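Local coordinates for beta-ketoacyl-[acyl-carrier-protein] synthase FabY (Pseudomonas aeruginosa, PDB 4CW4) that catalyses the condensation of acetyl-CoA with malonyl-ACP to 3-oxobutanoyl-ACP, the primer that starts bacterial fatty acid synthesis, at residues D345-F348 and R349-S352; A48-A51 and V52-K55; L293-G296 and I297-T301; M263-D266 and F267-Y271. All coordinates share one frame; numbering follows the deposited sequence. Where two conformers were deposited one is given.

How the contacts relate
All four contacts are local, each formed by two consecutive segments of the chain. Contact 1 is a surface turn in the loop between helix 334-341 and strand 366-374. Its chemistry is polar: a carboxylate, two arginines and bridging waters. Contacts 2, 3 and 4 are largely buried and lie on three different helices. Contact 2 is mostly apolar and closes helix 40-53. Contacts 3 and 4 both pack against strand 222-225 and both touch the second subunit, and their centres are about 19 Å apart. Both reach the other copy with polar groups; contact 4 also has aromatic packing.

Contact 1 of 4, residues D345-F348 and R349-S352; sequences DVDF and RRAS
The side chain of Asp347 crosses those of Arg349 and Arg350 at about right angles. Neither arginine meets its carboxylate in a direct ion pair. Water 2 donates to Asp347 OD1 and accepts from Arg349 NH1. Water 1 does the same between Asp347 OD2 and Arg350 NH1, at 2.8 Å from OD2. Each water lies at the edge of its guanidinium group, in the plane. The planes of the Asp347 carboxylate and the Arg350 guanidinium are 88° apart. OD2 instead meets the aliphatic part of Arg350, 3.4 Å from CD. With CG of Asp347 anti to its own N (chi1 -176°), OD1 reaches forward to Arg349 N at 3.0 Å, the weak hydrogen bond of an Asx turn. Two successive backbone bonds make a short 3-10 turn: Arg350 N to Asp347 O at 2.9 Å and Ala351 N to Phe348 O at 3.1 Å. The arginine ends have further partners. Arg349 NH2 bonds Ala87 O, and Arg350 bonds Thr504 O through NE and pairs with Asp506 through NH2. The turn follows helix 334-341, against which Val346 packs, while Phe348 and Ala351 face strands 91-93 and 169-171.

Contact 2 of 4, residues A48-A51 and V52-K55; sequences AGLA and VMMK
Met54 folds its side chain back over the carbonyl of Leu50. Its CG lies 3.1 Å from Leu50 O, and its SD is 4.1 Å from Leu50 CB. The chain runs beside its own backbone N (chi1 -64°) and bends at its last torsion. Met53 starts out in the same way, but it has two modelled conformers. In one of them CG passes 3.4 Å from Gly49 O and SD comes within 4.4 Å of Leu50 CD2, so this sulfur contact is tentative. Val52 places CG2 3.4 Å from Ala48 O.

Three backbone bonds hold these side chains in step. Val52 N bonds Ala48 O, Met53 N bonds Gly49 O and Met54 N bonds Leu50 O. The last measures 2.9 Å. Further out, helix 74-87 covers one side, with Ile85 against Leu50 and Ala51 and Ile77 against Ala48 and Ala51. Tyr64 of strand 63-65 meets Ala48 and Val52. Met54 reaches Ser88 and Pro174.

Lys55 leaves the helical conformation with a positive phi of 65°. Its N bonds Val52 O at 3.1 Å. The side chain of Lys55 is exposed, beyond the buried turn. This C-terminal end of helix 40-53 has the form of a Schellman motif.

Contact 3 of 4, residues L293-G296 and I297-T301; sequences LQKG and IDVIT
Apolar contact comes first between Leu293 and Ile297, one turn apart, where Leu293 CG lies 4.3 Å from Ile297 CD1. Ile297 CG1 also packs 3.3 Å from Leu293 O. Lys295 bends at chi2 (80°), which brings its CE to 4.0 Å from Val299 CG1. These two side chains cross at about a right angle. Val299 CG2 sits between its own N and carbonyl carbon and lies 3.2 Å from Gly296 O. Ile300 CG1 also lies close to Gly296 O.

Backbone bonds are of the regular helical kind. Ile297 N bonds Leu293 O, Asp298 N bonds Gln294 O and Val299 N bonds Lys295 O. The next, from Ile300 N to Gly296 O, is longer at 3.3 Å.

Polar side chains form the third group. Gln294 and Asp298 lie side by side and point the same way, with amide and carboxylate planes only 11° apart. Gln294 touches with its CG, 4.1 Å from the carboxylate oxygen OD2 of Asp298. Gln294 NE2 bonds Val392 O and its OE1 bonds Lys295 NZ of the second subunit, while Lys295 NZ in turn bonds Gln294 OE1 of that copy, so the bond is made reciprocally across the interface. Asp298 OD2 bonds Gln304 NE2 of the second subunit and has a long, weak ion pair with Lys295 of that copy.

Helix 288-301 thus lies at the dimer interface, with Leu293 and Ile297 packed on strand 387-394, Leu293 and Ile300 on strand 366-374, and Lys295 and Val299 on Phe225 of strand 222-225.

Contact 4 of 4, residues M263-D266 and F267-Y271; sequences MPTD and FINAY
In one of two modelled conformers, Met263 bends at chi2 (-80°), which brings its sulfur beside the ring of Phe267. There SD lies 4.0 Å from CE1 of Phe267 and 5.1 Å from the ring centroid. It is 69° off the ring normal, an oblique Met-aromatic contact that is tentative because it rests on this conformer. The Phe267 ring also has Tyr271 CE2 3.6 Å above one face, over its centre. Phe267 CG in turn meets the Tyr271 ring at its edge, while Ala270 CB lies over a face of that ring. Ile268 sets CD1 3.4 Å from Pro264 O.

Backbone bonds run from Phe267 N to Met263 O and from Ala270 N to Asp266 O. Thr265 O takes two: Asn269 N at 3.3 Å, and a weak one from Ile268 N at 3.0 Å. The helix has a wider, pi-type turn at 268-271. Asp266 is held by Ser262 through OD2 and by Asn543 of the second subunit through OD1.

Leu192 of helix 190-204 packs on Met263, Pro264 and Phe267, and Val224 of strand 222-225 meets Thr265, Ile268 and Asn269. Ile403 of the second subunit packs on Met263, Ala270 and Tyr271, so helix 263-273 packs between these elements of its own chain and the other copy.

Contact 1 of 4, residues D345-F348 and R349-S352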
ATOM      1  N   ASP A 345     -20.381   8.088 -33.682  1.00 24.23           N
ATOM      2  CA  ASP A 345     -20.536   6.711 -33.204  1.00 24.36           C
ATOM      3  C   ASP A 345     -19.178   6.024 -33.073  1.00 22.62           C
ATOM      4  O   ASP A 345     -18.666   5.419 -34.018  1.00 23.76           O
ATOM      5  CB  ASP A 345     -21.449   5.917 -34.137  1.00 28.32           C
ATOM      6  CG  ASP A 345     -21.058   6.052 -35.593  1.00 32.49           C
ATOM      7  OD1 ASP A 345     -20.802   7.196 -36.052  1.00 34.70           O
ATOM      8  OD2 ASP A 345     -21.002   5.012 -36.281  1.00 34.10           O
ATOM      9  N   VAL A 346     -18.613   6.119 -31.872  1.00 18.87           N
ATOM     10  CA  VAL A 346     -17.254   5.660 -31.595  1.00 19.12           C
ATOM     11  C   VAL A 346     -17.140   4.146 -31.478  1.00 16.09           C
ATOM     12  O   VAL A 346     -18.054   3.490 -31.004  1.00 15.65           O
ATOM     13  CB  VAL A 346     -16.776   6.276 -30.254  1.00 22.35           C
ATOM     14  CG1 VAL A 346     -15.506   5.609 -29.721  1.00 25.48           C
ATOM     15  CG2 VAL A 346     -16.587   7.769 -30.429  1.00 24.32           C
ATOM     16  N   ASP A 347     -15.984   3.611 -31.871  1.00 14.88           N
ATOM     17  CA  ASP A 347     -15.662   2.212 -31.635  1.00 14.91           C
ATOM     18  C   ASP A 347     -14.918   2.075 -30.294  1.00 13.59           C
ATOM     19  O   ASP A 347     -13.688   2.267 -30.222  1.00 13.26           O
ATOM     20  CB  ASP A 347     -14.791   1.681 -32.769  1.00 15.25           C
ATOM     21  CG  ASP A 347     -14.481   0.197 -32.641  1.00 16.98           C
ATOM     22  OD1 ASP A 347     -14.841  -0.419 -31.607  1.00 16.48           O
ATOM     23  OD2 ASP A 347     -13.873  -0.350 -33.600  1.00 17.80           O
ATOM     24  N   PHE A 348     -15.650   1.762 -29.227  1.00 13.25           N
ATOM     25  CA  PHE A 348     -15.039   1.712 -27.913  1.00 11.78           C
ATOM     26  C   PHE A 348     -14.065   0.551 -27.782  1.00 11.83           C
ATOM     27  O   PHE A 348     -13.262   0.545 -26.868  1.00 11.95           O
ATOM     28  CB  PHE A 348     -16.088   1.670 -26.814  1.00 11.71           C
ATOM     29  CG  PHE A 348     -16.828   2.963 -26.653  1.00 12.12           C
ATOM     30  CD1 PHE A 348     -16.204   4.048 -26.092  1.00 12.59           C
ATOM     31  CD2 PHE A 348     -18.144   3.098 -27.081  1.00 13.31           C
ATOM     32  CE1 PHE A 348     -16.866   5.260 -25.949  1.00 13.84           C
ATOM     33  CE2 PHE A 348     -18.811   4.299 -26.934  1.00 14.60           C
ATOM     34  CZ  PHE A 348     -18.157   5.389 -26.369  1.00 14.03           C
ATOM     35  N   ARG A 349     -14.129  -0.420 -28.689  1.00 11.67           N
ATOM     36  CA  ARG A 349     -13.128  -1.483 -28.693  1.00 11.61           C
ATOM     37  C   ARG A 349     -11.746  -0.964 -29.040  1.00 10.68           C
ATOM     38  O   ARG A 349     -10.753  -1.634 -28.761  1.00 10.43           O
ATOM     39  CB  ARG A 349     -13.543  -2.616 -29.632  1.00 12.81           C
ATOM     40  CG  ARG A 349     -14.812  -3.283 -29.112  1.00 15.57           C
ATOM     41  CD  ARG A 349     -15.420  -4.374 -29.964  1.00 18.60           C
ATOM     42  NE  ARG A 349     -16.488  -5.004 -29.170  1.00 22.92           N
ATOM     43  CZ  ARG A 349     -17.737  -4.563 -29.088  1.00 24.93           C
ATOM     44  NH1 ARG A 349     -18.134  -3.514 -29.805  1.00 26.00           N
ATOM     45  NH2 ARG A 349     -18.611  -5.191 -28.314  1.00 26.54           N
ATOM     46  N   ARG A 350     -11.682   0.235 -29.615  1.00 10.36           N
ATOM     47  CA  ARG A 350     -10.397   0.850 -29.954  1.00 10.94           C
ATOM     48  C   ARG A 350     -10.132   2.052 -29.044  1.00 11.00           C
ATOM     49  O   ARG A 350      -9.410   2.979 -29.413  1.00 11.63           O
ATOM     50  CB  ARG A 350     -10.373   1.255 -31.423  1.00 12.15           C
ATOM     51  CG  ARG A 350     -10.461   0.050 -32.358  1.00 13.35           C
ATOM     52  CD  ARG A 350     -10.542   0.459 -33.812  1.00 14.61           C
ATOM     53  NE  ARG A 350      -9.340   1.148 -34.253  1.00 16.60           N
ATOM     54  CZ  ARG A 350      -9.177   1.732 -35.430  1.00 18.11           C
ATOM     55  NH1 ARG A 350     -10.152   1.725 -36.327  1.00 20.06           N
ATOM     56  NH2 ARG A 350      -8.032   2.348 -35.700  1.00 18.29           N
ATOM     57  N   ALA A 351     -10.677   2.029 -27.829  1.00 10.83           N
ATOM     58  CA  ALA A 351     -10.465   3.161 -26.926  1.00 10.94           C
ATOM     59  C   ALA A 351      -8.995   3.313 -26.538  1.00 10.59           C
ATOM     60  O   ALA A 351      -8.534   4.421 -26.269  1.00 10.19           O
ATOM     61  CB  ALA A 351     -11.314   3.036 -25.687  1.00 11.20           C
ATOM     62  N   SER A 352      -8.287   2.192 -26.500  1.00  9.97           N
ATOM     63  CA  SER A 352      -6.892   2.159 -26.074  1.00  9.87           C
ATOM     64  C   SER A 352      -5.969   1.959 -27.278  1.00  8.97           C
ATOM     65  O   SER A 352      -5.933   0.883 -27.890  1.00  9.88           O
ATOM     66  CB  SER A 352      -6.691   1.066 -25.038  1.00  9.68           C
ATOM     67  OG  SER A 352      -5.400   1.173 -24.462  1.00 10.00           O
TER
HETATM   68  O   HOH W   1     -13.053   0.920 -35.952  1.00 23.75           O
HETATM   69  O   HOH W   2     -17.265  -1.472 -31.567  1.00 24.57           O

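Contact 2 of 4, residues A48-A51 and V52-K55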
ATOM      1  N   ALA A  48     -13.148 -22.293 -27.094  1.00 12.51           N
ATOM      2  CA  ALA A  48     -14.008 -23.180 -26.336  1.00 13.02           C
ATOM      3  C   ALA A  48     -13.956 -22.861 -24.843  1.00 12.60           C
ATOM      4  O   ALA A  48     -14.984 -22.799 -24.165  1.00 13.25           O
ATOM      5  CB  ALA A  48     -13.621 -24.626 -26.585  1.00 13.39           C
ATOM      6  N   GLY A  49     -12.762 -22.639 -24.317  1.00 12.85           N
ATOM      7  CA  GLY A  49     -12.614 -22.275 -22.914  1.00 12.26           C
ATOM      8  C   GLY A  49     -13.301 -20.967 -22.546  1.00 12.92           C
ATOM      9  O   GLY A  49     -13.954 -20.874 -21.505  1.00 12.71           O
ATOM     10  N   LEU A  50     -13.165 -19.971 -23.414  1.00 12.58           N
ATOM     11  CA  LEU A  50     -13.870 -18.701 -23.232  1.00 11.78           C
ATOM     12  C   LEU A  50     -15.376 -18.918 -23.287  1.00 12.72           C
ATOM     13  O   LEU A  50     -16.106 -18.367 -22.476  1.00 14.08           O
ATOM     14  CB  LEU A  50     -13.459 -17.689 -24.304  1.00 11.88           C
ATOM     15  CG  LEU A  50     -12.127 -16.993 -24.023  1.00 12.03           C
ATOM     16  CD1 LEU A  50     -11.603 -16.282 -25.267  1.00 12.49           C
ATOM     17  CD2 LEU A  50     -12.287 -16.008 -22.873  1.00 11.08           C
ATOM     18  N   ALA A  51     -15.839 -19.707 -24.254  1.00 13.01           N
ATOM     19  CA  ALA A  51     -17.273 -19.964 -24.377  1.00 14.32           C
ATOM     20  C   ALA A  51     -17.840 -20.569 -23.082  1.00 14.52           C
ATOM     21  O   ALA A  51     -18.954 -20.240 -22.671  1.00 15.06           O
ATOM     22  CB  ALA A  51     -17.558 -20.870 -25.579  1.00 14.12           C
ATOM     23  N   VAL A  52     -17.091 -21.469 -22.443  1.00 14.08           N
ATOM     24  CA  VAL A  52     -17.549 -22.071 -21.195  1.00 14.17           C
ATOM     25  C   VAL A  52     -17.549 -21.033 -20.082  1.00 14.15           C
ATOM     26  O   VAL A  52     -18.518 -20.913 -19.317  1.00 15.81           O
ATOM     27  CB  VAL A  52     -16.676 -23.281 -20.801  1.00 15.15           C
ATOM     28  CG1 VAL A  52     -17.012 -23.767 -19.387  1.00 15.56           C
ATOM     29  CG2 VAL A  52     -16.864 -24.406 -21.805  1.00 15.87           C
ATOM     30  N   MET A  53     -16.466 -20.259 -19.990  0.89 14.62           N
ATOM     31  CA  MET A  53     -16.346 -19.211 -18.972  0.89 15.52           C
ATOM     32  C   MET A  53     -17.499 -18.220 -19.056  0.89 15.94           C
ATOM     33  O   MET A  53     -17.992 -17.724 -18.029  0.89 17.47           O
ATOM     34  CB  MET A  53     -15.051 -18.403 -19.148  0.89 17.21           C
ATOM     35  CG  MET A  53     -13.812 -19.058 -18.591  0.89 18.12           C
ATOM     36  SD  MET A  53     -12.298 -18.219 -19.094  0.89 18.04           S
ATOM     37  CE  MET A  53     -12.427 -16.690 -18.160  0.89 17.06           C
ATOM     38  N   MET A  54     -17.889 -17.917 -20.294  1.00 15.30           N
ATOM     39  CA  MET A  54     -18.878 -16.879 -20.578  1.00 15.87           C
ATOM     40  C   MET A  54     -20.312 -17.426 -20.571  1.00 16.91           C
ATOM     41  O   MET A  54     -21.266 -16.675 -20.788  1.00 18.32           O
ATOM     42  CB  MET A  54     -18.557 -16.262 -21.942  1.00 15.77           C
ATOM     43  CG  MET A  54     -17.188 -15.543 -21.947  1.00 15.06           C
ATOM     44  SD  MET A  54     -16.526 -15.096 -23.547  1.00 15.51           S
ATOM     45  CE  MET A  54     -17.506 -13.659 -23.939  1.00 14.63           C
ATOM     46  N   LYS A  55     -20.453 -18.722 -20.317  1.00 17.36           N
ATOM     47  CA  LYS A  55     -21.750 -19.399 -20.285  1.00 19.93           C
ATOM     48  C   LYS A  55     -22.463 -19.420 -21.635  1.00 19.52           C
ATOM     49  O   LYS A  55     -23.695 -19.497 -21.692  1.00 21.21           O
ATOM     50  CB  LYS A  55     -22.687 -18.776 -19.243  1.00 22.57           C
ATOM     51  CG  LYS A  55     -22.048 -18.407 -17.920  1.00 25.63           C
ATOM     52  CD  LYS A  55     -21.754 -19.600 -17.054  1.00 28.72           C
ATOM     53  CE  LYS A  55     -21.693 -19.180 -15.581  1.00 31.10           C
ATOM     54  NZ  LYS A  55     -21.052 -20.237 -14.764  1.00 32.45           N
TER

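Contact 3 of 4, residues L293-G296 and I297-T301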
ATOM      1  N   LEU A 293       7.397  -7.291  -7.420  1.00 10.21           N
ATOM      2  CA  LEU A 293       8.311  -8.248  -8.046  1.00 10.59           C
ATOM      3  C   LEU A 293       9.755  -7.978  -7.592  1.00 10.56           C
ATOM      4  O   LEU A 293      10.516  -8.915  -7.388  1.00 10.68           O
ATOM      5  CB  LEU A 293       8.193  -8.215  -9.572  1.00 10.08           C
ATOM      6  CG  LEU A 293       8.967  -9.269 -10.367  1.00 11.19           C
ATOM      7  CD1 LEU A 293       8.493 -10.649 -10.002  1.00 12.91           C
ATOM      8  CD2 LEU A 293       8.807  -9.046 -11.868  1.00 10.72           C
ATOM      9  N   GLN A 294      10.112  -6.712  -7.383  1.00 10.97           N
ATOM     10  CA  GLN A 294      11.441  -6.398  -6.889  1.00 11.10           C
ATOM     11  C   GLN A 294      11.661  -7.052  -5.520  1.00 11.47           C
ATOM     12  O   GLN A 294      12.725  -7.647  -5.240  1.00 11.15           O
ATOM     13  CB  GLN A 294      11.667  -4.893  -6.795  1.00 11.47           C
ATOM     14  CG  GLN A 294      13.132  -4.548  -6.490  1.00 12.28           C
ATOM     15  CD  GLN A 294      13.347  -3.073  -6.244  1.00 14.15           C
ATOM     16  OE1 GLN A 294      12.876  -2.536  -5.237  1.00 15.81           O
ATOM     17  NE2 GLN A 294      14.037  -2.398  -7.170  1.00 13.59           N
ATOM     18  N   LYS A 295      10.667  -6.912  -4.648  1.00 11.91           N
ATOM     19  CA  LYS A 295      10.729  -7.560  -3.353  1.00 12.45           C
ATOM     20  C   LYS A 295      10.839  -9.082  -3.503  1.00 11.58           C
ATOM     21  O   LYS A 295      11.634  -9.727  -2.806  1.00 11.76           O
ATOM     22  CB  LYS A 295       9.509  -7.151  -2.527  1.00 12.89           C
ATOM     23  CG  LYS A 295       9.433  -7.733  -1.128  1.00 13.54           C
ATOM     24  CD  LYS A 295      10.301  -6.988  -0.147  1.00 13.92           C
ATOM     25  CE  LYS A 295      10.322  -7.736   1.178  1.00 14.28           C
ATOM     26  NZ  LYS A 295      11.126  -7.049   2.208  1.00 14.82           N
ATOM     27  N   GLY A 296      10.075  -9.656  -4.422  1.00 10.73           N
ATOM     28  CA  GLY A 296      10.132 -11.091  -4.635  1.00 10.96           C
ATOM     29  C   GLY A 296      11.493 -11.578  -5.066  1.00 11.94           C
ATOM     30  O   GLY A 296      11.967 -12.598  -4.573  1.00 12.56           O
ATOM     31  N   ILE A 297      12.116 -10.862  -5.998  1.00 11.10           N
ATOM     32  CA  ILE A 297      13.438 -11.224  -6.480  1.00 12.76           C
ATOM     33  C   ILE A 297      14.420 -11.105  -5.334  1.00 12.86           C
ATOM     34  O   ILE A 297      15.264 -11.975  -5.117  1.00 14.16           O
ATOM     35  CB  ILE A 297      13.886 -10.281  -7.625  1.00 14.82           C
ATOM     36  CG1 ILE A 297      13.045 -10.516  -8.877  1.00 16.44           C
ATOM     37  CG2 ILE A 297      15.386 -10.438  -7.925  1.00 16.76           C
ATOM     38  CD1 ILE A 297      13.190  -9.348  -9.854  1.00 18.23           C
ATOM     39  N   ASP A 298      14.301 -10.028  -4.578  1.00 12.38           N
ATOM     40  CA  ASP A 298      15.275  -9.785  -3.529  1.00 14.66           C
ATOM     41  C   ASP A 298      15.222 -10.840  -2.437  1.00 12.23           C
ATOM     42  O   ASP A 298      16.272 -11.239  -1.934  1.00 11.74           O
ATOM     43  CB  ASP A 298      15.125  -8.391  -2.963  1.00 18.30           C
ATOM     44  CG  ASP A 298      15.638  -7.330  -3.915  1.00 21.79           C
ATOM     45  OD1 ASP A 298      16.217  -7.678  -4.983  1.00 24.39           O
ATOM     46  OD2 ASP A 298      15.487  -6.151  -3.580  1.00 22.98           O
ATOM     47  N   VAL A 299      14.031 -11.300  -2.062  1.00 11.83           N
ATOM     48  CA  VAL A 299      13.945 -12.309  -1.028  1.00 11.80           C
ATOM     49  C   VAL A 299      14.474 -13.651  -1.516  1.00 10.98           C
ATOM     50  O   VAL A 299      14.977 -14.435  -0.696  1.00 12.36           O
ATOM     51  CB  VAL A 299      12.534 -12.463  -0.415  1.00 13.01           C
ATOM     52  CG1 VAL A 299      12.108 -11.163   0.240  1.00 12.91           C
ATOM     53  CG2 VAL A 299      11.513 -12.851  -1.428  1.00 14.40           C
ATOM     54  N   ILE A 300      14.420 -13.910  -2.829  1.00 10.26           N
ATOM     55  CA  ILE A 300      14.979 -15.155  -3.336  1.00 10.01           C
ATOM     56  C   ILE A 300      16.487 -15.053  -3.395  1.00 11.65           C
ATOM     57  O   ILE A 300      17.182 -15.943  -2.928  1.00 12.38           O
ATOM     58  CB  ILE A 300      14.386 -15.535  -4.715  1.00 11.11           C
ATOM     59  CG1 ILE A 300      12.933 -15.993  -4.522  1.00 12.99           C
ATOM     60  CG2 ILE A 300      15.187 -16.637  -5.377  1.00 10.84           C
ATOM     61  CD1 ILE A 300      12.161 -16.160  -5.793  1.00 13.34           C
ATOM     62  N   THR A 301      17.007 -13.957  -3.928  1.00 11.98           N
ATOM     63  CA  THR A 301      18.457 -13.852  -4.087  1.00 13.51           C
ATOM     64  C   THR A 301      19.169 -13.738  -2.720  1.00 14.95           C
ATOM     65  O   THR A 301      20.304 -14.190  -2.563  1.00 16.44           O
ATOM     66  CB  THR A 301      18.852 -12.695  -5.050  1.00 15.45           C
ATOM     67  OG1 THR A 301      18.407 -11.435  -4.534  1.00 16.04           O
ATOM     68  CG2 THR A 301      18.239 -12.902  -6.418  1.00 16.11           C
TER

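Contact 4 of 4, residues M263-D266 and F267-Y271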
ATOM      1  N   MET A 263      -5.399  -6.487   1.536  0.71  9.56           N
ATOM      2  CA  MET A 263      -6.265  -7.651   1.633  0.71  9.61           C
ATOM      3  C   MET A 263      -6.152  -8.663   0.491  0.71  9.21           C
ATOM      4  O   MET A 263      -6.350  -9.851   0.736  0.71  9.97           O
ATOM      5  CB  MET A 263      -7.709  -7.229   1.898  0.71  8.82           C
ATOM      6  CG  MET A 263      -7.863  -6.745   3.322  0.71  8.69           C
ATOM      7  SD  MET A 263      -7.995  -8.157   4.472  0.71  9.38           S
ATOM      8  CE  MET A 263      -7.355  -7.451   5.989  0.71 11.04           C
ATOM      9  N   PRO A 264      -5.810  -8.228  -0.743  1.00 10.42           N
ATOM     10  CA  PRO A 264      -5.551  -9.245  -1.772  1.00 11.68           C
ATOM     11  C   PRO A 264      -4.415 -10.196  -1.375  1.00 12.36           C
ATOM     12  O   PRO A 264      -4.456 -11.365  -1.710  1.00 14.99           O
ATOM     13  CB  PRO A 264      -5.174  -8.409  -3.001  1.00 11.44           C
ATOM     14  CG  PRO A 264      -5.989  -7.159  -2.826  1.00 10.77           C
ATOM     15  CD  PRO A 264      -5.884  -6.882  -1.332  1.00 10.48           C
ATOM     16  N   THR A 265      -3.430  -9.679  -0.652  1.00 11.02           N
ATOM     17  CA  THR A 265      -2.314 -10.449  -0.109  1.00 11.34           C
ATOM     18  C   THR A 265      -2.754 -11.256   1.120  1.00 11.47           C
ATOM     19  O   THR A 265      -2.506 -12.459   1.221  1.00 11.44           O
ATOM     20  CB  THR A 265      -1.203  -9.468   0.340  1.00 10.84           C
ATOM     21  OG1 THR A 265      -0.946  -8.559  -0.735  1.00 10.43           O
ATOM     22  CG2 THR A 265       0.057 -10.223   0.749  1.00 11.89           C
ATOM     23  N   ASP A 266      -3.399 -10.579   2.064  1.00 10.27           N
ATOM     24  CA  ASP A 266      -3.802 -11.223   3.303  1.00 10.85           C
ATOM     25  C   ASP A 266      -4.734 -12.408   3.047  1.00 11.50           C
ATOM     26  O   ASP A 266      -4.649 -13.425   3.719  1.00 12.33           O
ATOM     27  CB  ASP A 266      -4.509 -10.214   4.220  1.00 11.82           C
ATOM     28  CG  ASP A 266      -3.639  -9.019   4.588  1.00 13.64           C
ATOM     29  OD1 ASP A 266      -2.401  -9.154   4.691  1.00 15.08           O
ATOM     30  OD2 ASP A 266      -4.220  -7.921   4.767  1.00 15.30           O
ATOM     31  N   PHE A 267      -5.647 -12.274   2.086  1.00 10.86           N
ATOM     32  CA  PHE A 267      -6.573 -13.362   1.785  1.00 10.71           C
ATOM     33  C   PHE A 267      -5.830 -14.594   1.257  1.00 11.68           C
ATOM     34  O   PHE A 267      -6.226 -15.718   1.507  1.00 11.94           O
ATOM     35  CB  PHE A 267      -7.634 -12.917   0.772  1.00 10.80           C
ATOM     36  CG  PHE A 267      -8.916 -12.458   1.407  1.00 11.00           C
ATOM     37  CD1 PHE A 267      -8.910 -11.675   2.545  1.00 12.64           C
ATOM     38  CD2 PHE A 267     -10.138 -12.832   0.873  1.00 11.68           C
ATOM     39  CE1 PHE A 267     -10.078 -11.266   3.140  1.00 12.88           C
ATOM     40  CE2 PHE A 267     -11.330 -12.431   1.486  1.00 13.10           C
ATOM     41  CZ  PHE A 267     -11.294 -11.648   2.623  1.00 13.10           C
ATOM     42  N   ILE A 268      -4.753 -14.394   0.524  1.00 12.35           N
ATOM     43  CA  ILE A 268      -3.996 -15.540   0.029  1.00 11.14           C
ATOM     44  C   ILE A 268      -3.320 -16.310   1.171  1.00 10.93           C
ATOM     45  O   ILE A 268      -3.379 -17.537   1.212  1.00 11.53           O
ATOM     46  CB  ILE A 268      -2.971 -15.106  -1.024  1.00 11.82           C
ATOM     47  CG1 ILE A 268      -3.697 -14.637  -2.286  1.00 12.68           C
ATOM     48  CG2 ILE A 268      -2.018 -16.239  -1.396  1.00 13.09           C
ATOM     49  CD1 ILE A 268      -2.807 -13.882  -3.233  1.00 13.88           C
ATOM     50  N   ASN A 269      -2.672 -15.610   2.097  1.00 11.25           N
ATOM     51  CA  ASN A 269      -2.098 -16.286   3.260  1.00 11.41           C
ATOM     52  C   ASN A 269      -3.151 -17.025   4.093  1.00 12.64           C
ATOM     53  O   ASN A 269      -2.929 -18.159   4.501  1.00 12.54           O
ATOM     54  CB  ASN A 269      -1.350 -15.297   4.149  1.00 11.71           C
ATOM     55  CG  ASN A 269      -0.134 -14.726   3.476  1.00 12.33           C
ATOM     56  OD1 ASN A 269       0.611 -15.444   2.794  1.00 12.98           O
ATOM     57  ND2 ASN A 269       0.094 -13.429   3.672  1.00 13.31           N
ATOM     58  N   ALA A 270      -4.287 -16.366   4.326  1.00 12.34           N
ATOM     59  CA  ALA A 270      -5.302 -16.833   5.260  1.00 11.85           C
ATOM     60  C   ALA A 270      -6.200 -17.928   4.725  1.00 12.70           C
ATOM     61  O   ALA A 270      -6.671 -18.756   5.494  1.00 13.92           O
ATOM     62  CB  ALA A 270      -6.150 -15.678   5.705  1.00 11.64           C
ATOM     63  N   TYR A 271      -6.477 -17.905   3.419  1.00 12.14           N
ATOM     64  CA  TYR A 271      -7.530 -18.763   2.867  1.00 13.09           C
ATOM     65  C   TYR A 271      -7.095 -19.627   1.705  1.00 13.67           C
ATOM     66  O   TYR A 271      -7.799 -20.562   1.358  1.00 14.43           O
ATOM     67  CB  TYR A 271      -8.717 -17.908   2.436  1.00 13.62           C
ATOM     68  CG  TYR A 271      -9.230 -17.022   3.550  1.00 13.17           C
ATOM     69  CD1 TYR A 271      -9.522 -17.540   4.817  1.00 13.70           C
ATOM     70  CD2 TYR A 271      -9.424 -15.668   3.340  1.00 14.17           C
ATOM     71  CE1 TYR A 271      -9.978 -16.713   5.845  1.00 14.42           C
ATOM     72  CE2 TYR A 271      -9.890 -14.839   4.349  1.00 14.95           C
ATOM     73  CZ  TYR A 271     -10.163 -15.366   5.603  1.00 15.66           C
ATOM     74  OH  TYR A 271     -10.638 -14.529   6.589  1.00 16.10           O
TER